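Local coordinates for Baccell_00875 (Bacteroides cellulosilyticus DSM 14838, PDB 5NO8), which is a polysaccharide lyase that probably removes the L-rhamnose caps next to glucuronic acid on complex arabinogalactan proteins, at residues V308-E311 with E315-F318; L333-T338 with N644-F649; R88-P93 with I112-E117; Y70-G75 with L235-F240; N433-S438 with N444-Y449. One frame throughout, in Å; residues are numbered along the deposited sequence.

Interaction 1 of 5, residues V308-E311 with E315-F318; sequences VPME and EVRF
M310 reaches across to F318 on strand 314-322, and its thioether can be followed outward. CG is set anti to the carbonyl carbon (chi1 -61°), and bends at the next two torsions carry the chain across the gap; CB and CG serve as spacer. SD comes to 4.0 Å from F318 CZ and lies 77° off the ring normal, so the sulfur meets the ring at its edge. The methyl CE finishes the path, 3.8 Å from F318 CE2 and 3.9 Å from V316 CG2. From the same segment, V308 CG2 also reaches the ring edge, 3.7 Å from F318 CE1, while V316 CG1 covers part of one ring face from within the strand of F318. M290 and V334 add to the apolar surround. Were F318 an alanine, V308 CG2 and the M310 thioether would probably face a gap, with the thioether more able to turn. The CA atoms of M310 and V316 are 8.6 Å apart, too far for paired strands; the buried side chains meet between facing backbones. This is a Met-aromatic contact, in an arrangement consistent with the core of a curled, sandwich-like beta domain.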
# COMPACT_ATOMS: atom_id res chain seq x y z
N VAL A 308 -26.90 7.17 -2.78
CA VAL A 308 -27.26 6.82 -4.14
C VAL A 308 -27.11 5.33 -4.37
O VAL A 308 -26.27 4.69 -3.77
CB VAL A 308 -26.40 7.54 -5.21
CG1 VAL A 308 -26.72 9.02 -5.26
CG2 VAL A 308 -24.92 7.31 -4.97
N PRO A 309 -27.91 4.78 -5.28
CA PRO A 309 -27.68 3.43 -5.73
C PRO A 309 -26.51 3.35 -6.73
O PRO A 309 -26.25 4.27 -7.52
CB PRO A 309 -29.02 3.07 -6.39
CG PRO A 309 -29.49 4.35 -6.94
CD PRO A 309 -29.09 5.38 -5.93
N MET A 310 -25.80 2.25 -6.65
CA MET A 310 -24.66 2.00 -7.50
C MET A 310 -25.13 1.01 -8.55
O MET A 310 -25.09 -0.18 -8.33
CB MET A 310 -23.51 1.43 -6.64
CG MET A 310 -23.04 2.35 -5.53
SD MET A 310 -22.45 3.96 -6.13
CE MET A 310 -20.71 3.79 -5.74
N GLU A 311 -25.52 1.50 -9.73
CA GLU A 311 -26.23 0.64 -10.69
C GLU A 311 -25.42 0.24 -11.93
O GLU A 311 -25.93 -0.48 -12.79
CB GLU A 311 -27.57 1.28 -11.10
CG GLU A 311 -28.52 1.62 -9.94
CD GLU A 311 -29.21 0.42 -9.25
OE1 GLU A 311 -30.22 0.66 -8.55
OE2 GLU A 311 -28.80 -0.76 -9.41
N GLU A 315 -15.57 2.52 -12.24
CA GLU A 315 -15.13 3.55 -11.29
C GLU A 315 -16.29 4.49 -10.99
O GLU A 315 -17.12 4.78 -11.88
CB GLU A 315 -13.97 4.34 -11.89
N VAL A 316 -16.40 4.91 -9.74
CA VAL A 316 -17.29 5.98 -9.36
C VAL A 316 -16.54 7.04 -8.55
O VAL A 316 -16.02 6.76 -7.46
CB VAL A 316 -18.54 5.51 -8.58
CG1 VAL A 316 -19.43 6.71 -8.23
CG2 VAL A 316 -19.31 4.45 -9.35
N ARG A 317 -16.51 8.25 -9.07
CA ARG A 317 -15.92 9.38 -8.37
C ARG A 317 -17.04 10.24 -7.81
O ARG A 317 -17.93 10.67 -8.55
CB ARG A 317 -15.07 10.20 -9.33
CG ARG A 317 -14.32 11.32 -8.65
CD ARG A 317 -13.62 12.16 -9.69
NE ARG A 317 -13.19 13.44 -9.17
CZ ARG A 317 -11.94 13.80 -8.89
NH1 ARG A 317 -10.89 12.99 -9.11
NH2 ARG A 317 -11.72 15.02 -8.44
N PHE A 318 -17.02 10.47 -6.51
CA PHE A 318 -17.93 11.43 -5.92
C PHE A 318 -17.17 12.72 -5.69
O PHE A 318 -16.12 12.70 -5.03
CB PHE A 318 -18.45 10.89 -4.59
CG PHE A 318 -19.38 9.72 -4.72
CD1 PHE A 318 -20.68 9.92 -5.11
CD2 PHE A 318 -18.96 8.42 -4.46
CE1 PHE A 318 -21.55 8.86 -5.20
CE2 PHE A 318 -19.82 7.35 -4.58
CZ PHE A 318 -21.13 7.58 -4.94

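Interaction 2 of 5, residues L333-T338 with N644-F649; sequences LVISNT and NNLCLF
L333 presses one methyl onto C647, and here the contact is tightest: L333 CD2 stands 3.6 Å from C647 CB and 3.8 Å from C647 CA, so it rests on the root of the cysteine rather than on its sulfur. With CG anti to the backbone N (chi1 -179°), the leucine extends from its strand to the single 3-10 turn at 646-648. That turn is held by L648 N to N645 O and F649 N to L646 O, and it presents L646 to the other two partners. The fit is slacker there. L646 CD1 is 4.2 Å from I335 CD1, and the same methyl meets T338 CG2 at 3.9 Å, the two side chains crossing at about a right angle. I335 and L646 are buried, but T338 is partly open and has a bound glycerol, probably from the crystallisation liquor, about 3 Å from its side chain. Beyond the segments, L646 also packs on L684 of helix 682-692, and C647 on P611. N337 is the N-cap of helix 338-352, just after the strand ends. The arrangement is an apolar interdomain seam, joining the last long strand of a beta domain to the helical domain where the chain passes between them.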
# COMPACT_ATOMS: atom_id res chain seq x y z
N LEU A 333 -15.38 2.00 -6.32
CA LEU A 333 -15.44 1.05 -7.41
C LEU A 333 -16.73 0.25 -7.29
O LEU A 333 -17.09 -0.16 -6.18
CB LEU A 333 -14.25 0.08 -7.36
CG LEU A 333 -14.14 -0.98 -8.43
CD1 LEU A 333 -13.90 -0.39 -9.80
CD2 LEU A 333 -13.01 -1.97 -8.10
N VAL A 334 -17.38 0.03 -8.42
CA VAL A 334 -18.51 -0.88 -8.52
C VAL A 334 -18.14 -2.11 -9.32
O VAL A 334 -17.62 -2.02 -10.46
CB VAL A 334 -19.77 -0.18 -9.11
CG1 VAL A 334 -20.96 -1.14 -9.10
CG2 VAL A 334 -20.10 1.02 -8.27
N ILE A 335 -18.41 -3.28 -8.74
CA ILE A 335 -18.17 -4.55 -9.43
C ILE A 335 -19.55 -5.21 -9.66
O ILE A 335 -20.50 -4.82 -9.01
CB ILE A 335 -17.22 -5.47 -8.63
CG1 ILE A 335 -17.84 -5.90 -7.31
CG2 ILE A 335 -15.88 -4.77 -8.38
CD1 ILE A 335 -17.03 -6.94 -6.58
N SER A 336 -19.63 -6.21 -10.53
CA SER A 336 -20.89 -6.89 -10.83
C SER A 336 -21.42 -7.50 -9.56
O SER A 336 -22.47 -7.12 -9.04
CB SER A 336 -20.70 -8.00 -11.89
OG SER A 336 -19.66 -8.94 -11.50
N ASN A 337 -20.67 -8.48 -9.05
CA ASN A 337 -20.83 -8.98 -7.69
C ASN A 337 -19.65 -9.87 -7.34
O ASN A 337 -19.01 -10.46 -8.22
CB ASN A 337 -22.14 -9.72 -7.45
CG ASN A 337 -22.20 -11.05 -8.15
OD1 ASN A 337 -21.76 -12.08 -7.62
ND2 ASN A 337 -22.75 -11.04 -9.34
N THR A 338 -19.39 -9.93 -6.05
CA THR A 338 -18.18 -10.45 -5.54
C THR A 338 -18.05 -11.93 -5.79
O THR A 338 -16.99 -12.37 -6.18
CB THR A 338 -18.05 -10.16 -4.04
OG1 THR A 338 -18.30 -8.76 -3.85
CG2 THR A 338 -16.69 -10.48 -3.56
N ASN A 644 -11.09 -3.98 -0.51
CA ASN A 644 -10.44 -2.96 -1.31
C ASN A 644 -9.42 -3.55 -2.29
O ASN A 644 -9.13 -2.93 -3.32
CB ASN A 644 -9.85 -1.87 -0.42
CG ASN A 644 -10.91 -1.04 0.26
OD1 ASN A 644 -12.08 -1.07 -0.15
ND2 ASN A 644 -10.55 -0.35 1.32
N ASN A 645 -8.91 -4.74 -1.99
CA ASN A 645 -8.04 -5.42 -2.91
C ASN A 645 -8.76 -6.10 -4.07
O ASN A 645 -8.14 -6.60 -4.98
CB ASN A 645 -7.13 -6.40 -2.17
CG ASN A 645 -5.96 -5.74 -1.52
OD1 ASN A 645 -4.83 -5.88 -2.00
ND2 ASN A 645 -6.19 -5.06 -0.40
N LEU A 646 -10.09 -6.09 -4.06
CA LEU A 646 -10.83 -6.65 -5.19
C LEU A 646 -10.61 -5.91 -6.48
O LEU A 646 -10.88 -6.47 -7.54
CB LEU A 646 -12.33 -6.73 -4.91
CG LEU A 646 -12.73 -7.71 -3.81
CD1 LEU A 646 -14.21 -7.51 -3.52
CD2 LEU A 646 -12.41 -9.14 -4.20
N CYS A 647 -10.10 -4.67 -6.43
CA CYS A 647 -9.83 -3.94 -7.66
C CYS A 647 -8.75 -4.56 -8.53
O CYS A 647 -8.66 -4.24 -9.70
CB CYS A 647 -9.51 -2.49 -7.37
SG CYS A 647 -7.93 -2.27 -6.51
N LEU A 648 -7.98 -5.51 -7.99
CA LEU A 648 -6.93 -6.20 -8.77
C LEU A 648 -7.48 -7.28 -9.69
O LEU A 648 -6.72 -7.90 -10.43
CB LEU A 648 -5.92 -6.80 -7.81
CG LEU A 648 -5.15 -5.83 -6.91
CD1 LEU A 648 -4.50 -6.61 -5.78
CD2 LEU A 648 -4.15 -5.01 -7.70
N PHE A 649 -8.78 -7.54 -9.63
CA PHE A 649 -9.45 -8.63 -10.35
C PHE A 649 -10.53 -8.03 -11.23
O PHE A 649 -11.32 -7.20 -10.76
CB PHE A 649 -10.04 -9.61 -9.33
CG PHE A 649 -9.00 -10.12 -8.39
CD1 PHE A 649 -8.17 -11.17 -8.76
CD2 PHE A 649 -8.77 -9.49 -7.17
CE1 PHE A 649 -7.13 -11.58 -7.94
CE2 PHE A 649 -7.74 -9.91 -6.34
CZ PHE A 649 -6.92 -10.96 -6.73

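Interaction 3 of 5, residues R88-P93 with I112-E117; sequences REWRIP and ILIKRE
W90 and I112 bring their backbones nearest, 8.1 Å between CA atoms, and as their strands belong to different sheets they meet through side chains alone. I112 lies over one face of the indole. Its CG2 sits 4.2 Å from the centroid of the five-membered ring and 20° off the ring normal, a CH-pi contact, and 4.0 Å from W90 CE2. The other branch skirts the CE3 corner of the six-membered ring, I112 CG1 and I112 CD1 each 4.1 Å from W90 CE3. Having CG2 anti to the backbone N and CG1 beside it (chi1 -52°) lays CG2 over the face and CG1 by the rim. I114 CD1 approaches W90 NE1 more loosely, at 4.4 Å and obliquely. The indole N-H is spent elsewhere, on G73 O, and the Y105 ring meets W90 with the planes at about 55°. A valine in place of W90 would probably leave G73 O without this donor and open a gap beneath I112. F77 and F129 add to the apolar surface round I112. The chemistry is that of a buried, dispersion-dominated contact: the aliphatic side chain fits to the pi face, while the one polar atom of the indole is satisfied by a backbone carbonyl that probably also limits the ring's rotation.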
# COMPACT_ATOMS: atom_id res chain seq x y z
N ARG A 88 10.62 24.45 -16.32
CA ARG A 88 11.45 25.21 -15.38
C ARG A 88 11.44 24.55 -14.02
O ARG A 88 10.42 23.99 -13.60
CB ARG A 88 10.93 26.63 -15.24
CG ARG A 88 10.67 27.37 -16.53
CD ARG A 88 11.93 27.67 -17.30
NE ARG A 88 12.88 28.50 -16.54
CZ ARG A 88 13.35 29.70 -16.89
NH1 ARG A 88 14.24 30.29 -16.08
NH2 ARG A 88 12.99 30.32 -18.01
N GLU A 89 12.56 24.61 -13.32
CA GLU A 89 12.67 24.09 -11.95
C GLU A 89 13.16 25.29 -11.15
O GLU A 89 14.15 25.92 -11.57
CB GLU A 89 13.69 22.95 -11.86
CG GLU A 89 13.34 21.74 -12.71
CD GLU A 89 14.47 20.73 -12.78
OE1 GLU A 89 15.47 20.99 -13.51
OE2 GLU A 89 14.37 19.67 -12.12
N TRP A 90 12.46 25.67 -10.09
CA TRP A 90 12.95 26.77 -9.26
C TRP A 90 13.90 26.22 -8.23
O TRP A 90 13.64 25.17 -7.61
CB TRP A 90 11.83 27.65 -8.68
CG TRP A 90 10.89 27.10 -7.65
CD1 TRP A 90 11.01 27.19 -6.28
CD2 TRP A 90 9.62 26.50 -7.89
NE1 TRP A 90 9.92 26.65 -5.67
CE2 TRP A 90 9.04 26.22 -6.63
CE3 TRP A 90 8.90 26.17 -9.05
CZ2 TRP A 90 7.79 25.60 -6.51
CZ3 TRP A 90 7.65 25.56 -8.92
CH2 TRP A 90 7.13 25.28 -7.66
N ARG A 91 15.05 26.88 -8.09
CA ARG A 91 16.09 26.42 -7.18
C ARG A 91 16.90 27.58 -6.60
O ARG A 91 17.27 27.51 -5.45
CB ARG A 91 17.05 25.44 -7.89
CG ARG A 91 18.06 24.81 -6.94
CD ARG A 91 18.95 23.77 -7.61
NE ARG A 91 19.98 24.45 -8.36
CZ ARG A 91 21.17 24.83 -7.88
NH1 ARG A 91 21.55 24.57 -6.63
NH2 ARG A 91 21.98 25.48 -8.69
N ILE A 92 17.17 28.61 -7.38
CA ILE A 92 17.98 29.75 -6.92
C ILE A 92 17.08 30.99 -6.85
O ILE A 92 16.65 31.48 -7.87
CB ILE A 92 19.16 30.02 -7.86
CG1 ILE A 92 20.07 28.76 -7.99
CG2 ILE A 92 19.94 31.26 -7.43
CD1 ILE A 92 20.63 28.23 -6.67
N PRO A 93 16.83 31.50 -5.64
CA PRO A 93 15.99 32.65 -5.48
C PRO A 93 16.60 33.91 -6.09
O PRO A 93 17.84 34.03 -6.14
CB PRO A 93 15.89 32.84 -3.97
CG PRO A 93 16.59 31.73 -3.33
CD PRO A 93 17.33 30.98 -4.36
N ILE A 112 7.42 32.94 -8.42
CA ILE A 112 7.04 32.03 -7.33
C ILE A 112 7.44 32.68 -6.03
O ILE A 112 8.63 32.90 -5.78
CB ILE A 112 7.71 30.65 -7.43
CG1 ILE A 112 7.51 30.01 -8.82
CG2 ILE A 112 7.14 29.73 -6.37
CD1 ILE A 112 8.66 30.21 -9.79
N LEU A 113 6.46 33.05 -5.22
CA LEU A 113 6.76 33.67 -3.91
C LEU A 113 6.35 32.70 -2.83
O LEU A 113 5.20 32.24 -2.84
CB LEU A 113 6.01 34.98 -3.74
CG LEU A 113 6.14 35.74 -2.41
CD1 LEU A 113 7.58 36.19 -2.20
CD2 LEU A 113 5.19 36.92 -2.39
N ILE A 114 7.26 32.40 -1.91
CA ILE A 114 6.94 31.64 -0.73
C ILE A 114 7.00 32.51 0.51
O ILE A 114 8.04 33.11 0.77
CB ILE A 114 7.91 30.46 -0.52
CG1 ILE A 114 8.04 29.66 -1.82
CG2 ILE A 114 7.39 29.58 0.61
CD1 ILE A 114 9.08 28.56 -1.77
N LYS A 115 5.91 32.57 1.26
CA LYS A 115 5.85 33.29 2.55
C LYS A 115 5.60 32.27 3.63
O LYS A 115 4.60 31.55 3.57
CB LYS A 115 4.72 34.35 2.52
CG LYS A 115 4.99 35.50 1.53
CD LYS A 115 3.93 36.60 1.56
CE LYS A 115 2.76 36.31 0.61
NZ LYS A 115 1.70 37.33 0.74
N ARG A 116 6.51 32.19 4.60
CA ARG A 116 6.39 31.28 5.72
C ARG A 116 6.17 32.01 7.03
O ARG A 116 6.77 33.06 7.26
CB ARG A 116 7.66 30.47 5.87
CG ARG A 116 7.95 29.60 4.68
CD ARG A 116 9.36 29.06 4.73
NE ARG A 116 9.63 28.23 3.56
CZ ARG A 116 10.73 28.24 2.83
NH1 ARG A 116 11.75 29.05 3.10
NH2 ARG A 116 10.83 27.40 1.79
N GLU A 117 5.31 31.46 7.87
CA GLU A 117 5.16 31.96 9.23
C GLU A 117 4.87 30.84 10.19
O GLU A 117 4.32 29.83 9.82
CB GLU A 117 4.23 33.17 9.33
CG GLU A 117 2.76 33.03 9.13
CD GLU A 117 2.05 34.39 9.32
OE1 GLU A 117 2.05 34.95 10.45
OE2 GLU A 117 1.49 34.91 8.33

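Interaction 4 of 5, residues Y70-G75 with L235-F240; sequences YGWGLG and LEWHVF
W72 and W237 meet at the rims of their indoles, without a face-to-face stack. At the edge of W72, near its plane, lies W237 NE1, 4.2 Å from W72 CZ2; seen from W237, that same CZ2 comes in obliquely. The benzo corners also touch, W72 CZ2 to W237 CZ2 at 4.2 Å. V239 CG2 reaches W72 CZ2 at 4.1 Å, again obliquely, the valine and the indole passing alongside one another, pointing opposite ways. Beyond the segments, W72 meets F148 and W237 meets Y127, both edge-to-face. With CG anti to the backbone N (chi1 178°), the W72 indole reaches out of its loop, so that its CZ2 corner meets the strand. Its root is a type II turn from G71 to L74, closed by L74 N to G71 O at 3.0 Å. G73 holds a positive phi of 99°, where a side chain would be jammed against the preceding carbonyl oxygen. The two indole nitrogens converge on one acceptor, since both W72 NE1 and W237 NE1 bond E125 OE1, and this shared oxygen probably limits the rotation of both rings. The strand 232-242 lies between strands 122-131 and 187-194, W237 also touching L190; W72 packs on V55 and P147 of other loops and on Y127 of strand 122-131, so the loop before strand 75-81 rests on this sheet.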
# COMPACT_ATOMS: atom_id res chain seq x y z
N TYR A 70 16.03 19.00 -4.72
CA TYR A 70 14.87 18.35 -4.10
C TYR A 70 14.44 18.89 -2.75
O TYR A 70 13.56 18.33 -2.08
CB TYR A 70 15.13 16.84 -3.96
CG TYR A 70 15.14 16.09 -5.25
CD1 TYR A 70 14.00 16.07 -6.06
CD2 TYR A 70 16.23 15.35 -5.65
CE1 TYR A 70 13.98 15.38 -7.25
CE2 TYR A 70 16.22 14.63 -6.85
CZ TYR A 70 15.08 14.64 -7.63
OH TYR A 70 15.04 13.93 -8.78
N GLY A 71 15.04 20.00 -2.33
CA GLY A 71 14.65 20.63 -1.08
C GLY A 71 13.17 20.96 -0.99
O GLY A 71 12.56 21.37 -1.97
N TRP A 72 12.61 20.78 0.19
CA TRP A 72 11.21 21.12 0.47
C TRP A 72 10.92 22.55 0.06
O TRP A 72 11.61 23.51 0.51
CB TRP A 72 10.92 20.96 1.96
CG TRP A 72 9.56 21.32 2.37
CD1 TRP A 72 9.01 22.57 2.37
CD2 TRP A 72 8.57 20.46 2.90
NE1 TRP A 72 7.74 22.53 2.84
CE2 TRP A 72 7.45 21.25 3.20
CE3 TRP A 72 8.52 19.09 3.17
CZ2 TRP A 72 6.26 20.71 3.69
CZ3 TRP A 72 7.34 18.56 3.70
CH2 TRP A 72 6.24 19.36 3.94
N GLY A 73 9.91 22.75 -0.78
CA GLY A 73 9.55 24.10 -1.18
C GLY A 73 10.08 24.51 -2.53
O GLY A 73 9.61 25.52 -3.10
N LEU A 74 11.05 23.77 -3.06
CA LEU A 74 11.45 23.88 -4.43
C LEU A 74 10.44 23.13 -5.28
O LEU A 74 9.55 22.46 -4.76
CB LEU A 74 12.87 23.40 -4.66
CG LEU A 74 13.91 24.10 -3.78
CD1 LEU A 74 15.28 23.56 -4.16
CD2 LEU A 74 13.83 25.62 -3.86
N GLY A 75 10.53 23.29 -6.59
CA GLY A 75 9.54 22.65 -7.45
C GLY A 75 9.79 22.91 -8.90
O GLY A 75 10.89 23.31 -9.29
N LEU A 235 -1.47 28.69 -3.24
CA LEU A 235 -1.56 27.45 -2.50
C LEU A 235 -1.06 27.77 -1.09
O LEU A 235 0.00 28.37 -0.94
CB LEU A 235 -0.68 26.42 -3.13
CG LEU A 235 -0.42 25.13 -2.35
CD1 LEU A 235 -1.65 24.24 -2.38
CD2 LEU A 235 0.81 24.42 -2.87
N GLU A 236 -1.80 27.31 -0.09
CA GLU A 236 -1.39 27.49 1.28
C GLU A 236 -1.58 26.17 2.02
O GLU A 236 -2.57 25.47 1.83
CB GLU A 236 -2.22 28.60 1.92
CG GLU A 236 -1.88 28.88 3.37
CD GLU A 236 -2.87 29.83 4.04
OE1 GLU A 236 -2.48 30.99 4.27
OE2 GLU A 236 -4.03 29.42 4.31
N TRP A 237 -0.65 25.84 2.90
CA TRP A 237 -0.88 24.73 3.79
C TRP A 237 -0.32 25.02 5.17
O TRP A 237 0.50 25.92 5.32
CB TRP A 237 -0.33 23.44 3.22
CG TRP A 237 1.15 23.42 2.81
CD1 TRP A 237 2.22 23.87 3.52
CD2 TRP A 237 1.68 22.84 1.62
NE1 TRP A 237 3.37 23.64 2.84
CE2 TRP A 237 3.08 23.00 1.66
CE3 TRP A 237 1.12 22.18 0.53
CZ2 TRP A 237 3.92 22.53 0.66
CZ3 TRP A 237 1.96 21.72 -0.48
CH2 TRP A 237 3.33 21.91 -0.41
N HIS A 238 -0.80 24.24 6.14
CA HIS A 238 -0.32 24.27 7.51
C HIS A 238 0.37 22.95 7.79
O HIS A 238 -0.20 21.90 7.48
CB HIS A 238 -1.48 24.35 8.46
CG HIS A 238 -2.16 25.67 8.49
ND1 HIS A 238 -2.50 26.29 9.67
CD2 HIS A 238 -2.56 26.50 7.50
CE1 HIS A 238 -3.09 27.44 9.41
NE2 HIS A 238 -3.16 27.59 8.10
N VAL A 239 1.58 23.01 8.36
CA VAL A 239 2.36 21.87 8.80
C VAL A 239 2.45 21.91 10.31
O VAL A 239 2.76 22.95 10.89
CB VAL A 239 3.74 21.86 8.15
CG1 VAL A 239 4.56 20.69 8.67
CG2 VAL A 239 3.60 21.80 6.64
N PHE A 240 2.11 20.81 10.97
CA PHE A 240 1.87 20.87 12.43
C PHE A 240 2.05 19.50 13.07
O PHE A 240 1.87 18.46 12.45
CB PHE A 240 0.45 21.35 12.73
CG PHE A 240 -0.62 20.53 12.07
CD1 PHE A 240 -1.04 20.84 10.77
CD2 PHE A 240 -1.19 19.43 12.71
CE1 PHE A 240 -2.01 20.09 10.14
CE2 PHE A 240 -2.17 18.66 12.07
CZ PHE A 240 -2.58 18.99 10.78

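Interaction 5 of 5, residues N433-S438 with N444-Y449; sequences NYVTYS and NRNRGY
R445 O, which also lies 3.9 Å from Y437 CD1, takes hydrogen bonds from two waters, and through them the two segments are joined. One water, 2.7 Å from R445 O, accepts from S438 N. The other, 2.8 Å from R445 O, donates to T436 O as well and accepts from R447 N at 2.9 Å, so it links three backbone groups. Y437 fills the space beside this bridge: its ring, with CG anti to the carbonyl carbon (chi1 -65°), brings CD1 to 3.6 Å from N444 O, which sits at the ring edge near its plane, while N446 CB comes in obliquely. N444 folds back on its own segment, R445 N donating to N444 OD1 at 2.9 Å, in the carbonyl plane but bent to 142° at the hydrogen. Farther along, the R447 guanidinium lies between R445 NH2, 3.5 Å above its plane and over its centre, and Y449 CB on the opposite face. Acids probably offset the two stacked charges: D388 forms a salt bridge with R445, and E394 and E537 with R447. S438 OG bonds D390. The contact fastens the loop after helix 412-429 to the entry of helix 448-465, whose Y451 OH bonds T436 N, while Y434 leans on helix 469-485.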
# COMPACT_ATOMS: atom_id res chain seq x y z
N ASN A 433 13.60 -35.14 0.03
CA ASN A 433 13.71 -34.72 1.44
C ASN A 433 13.06 -33.34 1.75
O ASN A 433 13.34 -32.75 2.78
CB ASN A 433 15.18 -34.70 1.88
N TYR A 434 12.20 -32.83 0.86
CA TYR A 434 11.35 -31.64 1.12
C TYR A 434 12.08 -30.29 1.07
O TYR A 434 11.52 -29.26 1.47
CB TYR A 434 10.53 -31.77 2.41
CG TYR A 434 9.59 -32.94 2.41
CD1 TYR A 434 8.32 -32.84 1.83
CD2 TYR A 434 9.96 -34.16 2.99
CE1 TYR A 434 7.45 -33.92 1.83
CE2 TYR A 434 9.09 -35.24 3.00
CZ TYR A 434 7.84 -35.13 2.42
OH TYR A 434 6.99 -36.22 2.44
N VAL A 435 13.31 -30.29 0.56
CA VAL A 435 13.95 -29.04 0.20
C VAL A 435 13.13 -28.49 -0.97
O VAL A 435 12.78 -29.23 -1.90
CB VAL A 435 15.45 -29.22 -0.16
CG1 VAL A 435 16.02 -27.94 -0.74
CG2 VAL A 435 16.24 -29.67 1.09
N THR A 436 12.85 -27.20 -0.90
CA THR A 436 11.81 -26.57 -1.72
C THR A 436 12.39 -25.44 -2.56
O THR A 436 12.95 -24.47 -2.03
CB THR A 436 10.67 -26.05 -0.82
OG1 THR A 436 10.14 -27.14 -0.07
CG2 THR A 436 9.55 -25.41 -1.64
N TYR A 437 12.24 -25.58 -3.86
CA TYR A 437 12.70 -24.61 -4.84
C TYR A 437 11.48 -23.95 -5.50
O TYR A 437 10.34 -24.35 -5.26
CB TYR A 437 13.57 -25.30 -5.89
CG TYR A 437 14.84 -25.84 -5.27
CD1 TYR A 437 15.92 -24.98 -5.02
CD2 TYR A 437 14.95 -27.17 -4.89
CE1 TYR A 437 17.09 -25.45 -4.43
CE2 TYR A 437 16.12 -27.65 -4.32
CZ TYR A 437 17.18 -26.79 -4.08
OH TYR A 437 18.34 -27.25 -3.49
N SER A 438 11.75 -22.96 -6.34
CA SER A 438 10.69 -22.24 -7.05
C SER A 438 10.69 -22.51 -8.57
O SER A 438 9.80 -22.03 -9.26
CB SER A 438 10.82 -20.74 -6.75
OG SER A 438 11.97 -20.16 -7.37
N ASN A 444 18.13 -22.52 -8.70
CA ASN A 444 17.92 -21.16 -8.19
C ASN A 444 17.74 -21.17 -6.66
O ASN A 444 18.02 -22.18 -6.01
CB ASN A 444 16.76 -20.49 -8.94
CG ASN A 444 17.05 -19.04 -9.25
OD1 ASN A 444 17.16 -18.20 -8.33
ND2 ASN A 444 17.22 -18.73 -10.52
N ARG A 445 17.28 -20.06 -6.09
CA ARG A 445 17.38 -19.86 -4.65
C ARG A 445 16.53 -20.81 -3.78
O ARG A 445 15.43 -21.24 -4.17
CB ARG A 445 17.08 -18.39 -4.30
CG ARG A 445 15.61 -18.00 -4.44
CD ARG A 445 15.41 -16.50 -4.34
NE ARG A 445 14.04 -16.12 -4.70
CZ ARG A 445 13.59 -14.86 -4.82
NH1 ARG A 445 14.40 -13.83 -4.62
NH2 ARG A 445 12.31 -14.64 -5.16
N ASN A 446 17.07 -21.12 -2.61
CA ASN A 446 16.39 -21.91 -1.60
C ASN A 446 15.97 -20.88 -0.55
O ASN A 446 16.79 -20.41 0.23
CB ASN A 446 17.34 -22.98 -1.04
CG ASN A 446 16.70 -23.85 0.02
OD1 ASN A 446 15.51 -23.77 0.30
ND2 ASN A 446 17.51 -24.71 0.64
N ARG A 447 14.69 -20.52 -0.56
CA ARG A 447 14.18 -19.32 0.13
C ARG A 447 13.08 -19.69 1.12
O ARG A 447 12.14 -20.38 0.76
CB ARG A 447 13.65 -18.38 -0.96
CG ARG A 447 12.83 -17.18 -0.54
CD ARG A 447 12.19 -16.60 -1.79
NE ARG A 447 11.51 -15.33 -1.61
CZ ARG A 447 10.34 -14.99 -2.19
NH1 ARG A 447 9.85 -13.77 -1.99
NH2 ARG A 447 9.65 -15.86 -2.95
N GLY A 448 13.18 -19.21 2.35
CA GLY A 448 12.34 -19.68 3.45
C GLY A 448 10.85 -19.43 3.26
O GLY A 448 10.02 -20.22 3.70
N TYR A 449 10.53 -18.32 2.60
CA TYR A 449 9.14 -17.93 2.31
C TYR A 449 8.43 -19.05 1.56
O TYR A 449 7.26 -19.35 1.85
CB TYR A 449 9.10 -16.66 1.45
CG TYR A 449 9.48 -15.37 2.16
CD1 TYR A 449 8.62 -14.79 3.09
CD2 TYR A 449 10.68 -14.69 1.87
CE1 TYR A 449 8.94 -13.61 3.74
CE2 TYR A 449 11.01 -13.48 2.51
CZ TYR A 449 10.13 -12.95 3.45
OH TYR A 449 10.40 -11.78 4.12
O HOH W 1 13.12 -21.77 -2.64
O HOH W 2 14.34 -21.59 -6.65

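Overall arrangement
From the N terminus, interaction 4 opens first and closes only at residues 235-240, a loop of some 160 residues holding many of the N-terminal strands. Interaction 3 is nested inside it and touches it, so the two together bind the pair of N-terminal sheets. Interaction 1 follows in series, closing a short turn within the next beta domain. Interaction 2 opens on the adjacent strand, touching interaction 1 through V316 and V334, and closes about 305 residues later, spanning much of the helical domain. Interaction 5 is nested in that long loop, some 34 Å from interaction 2 between centres. No two loops cross.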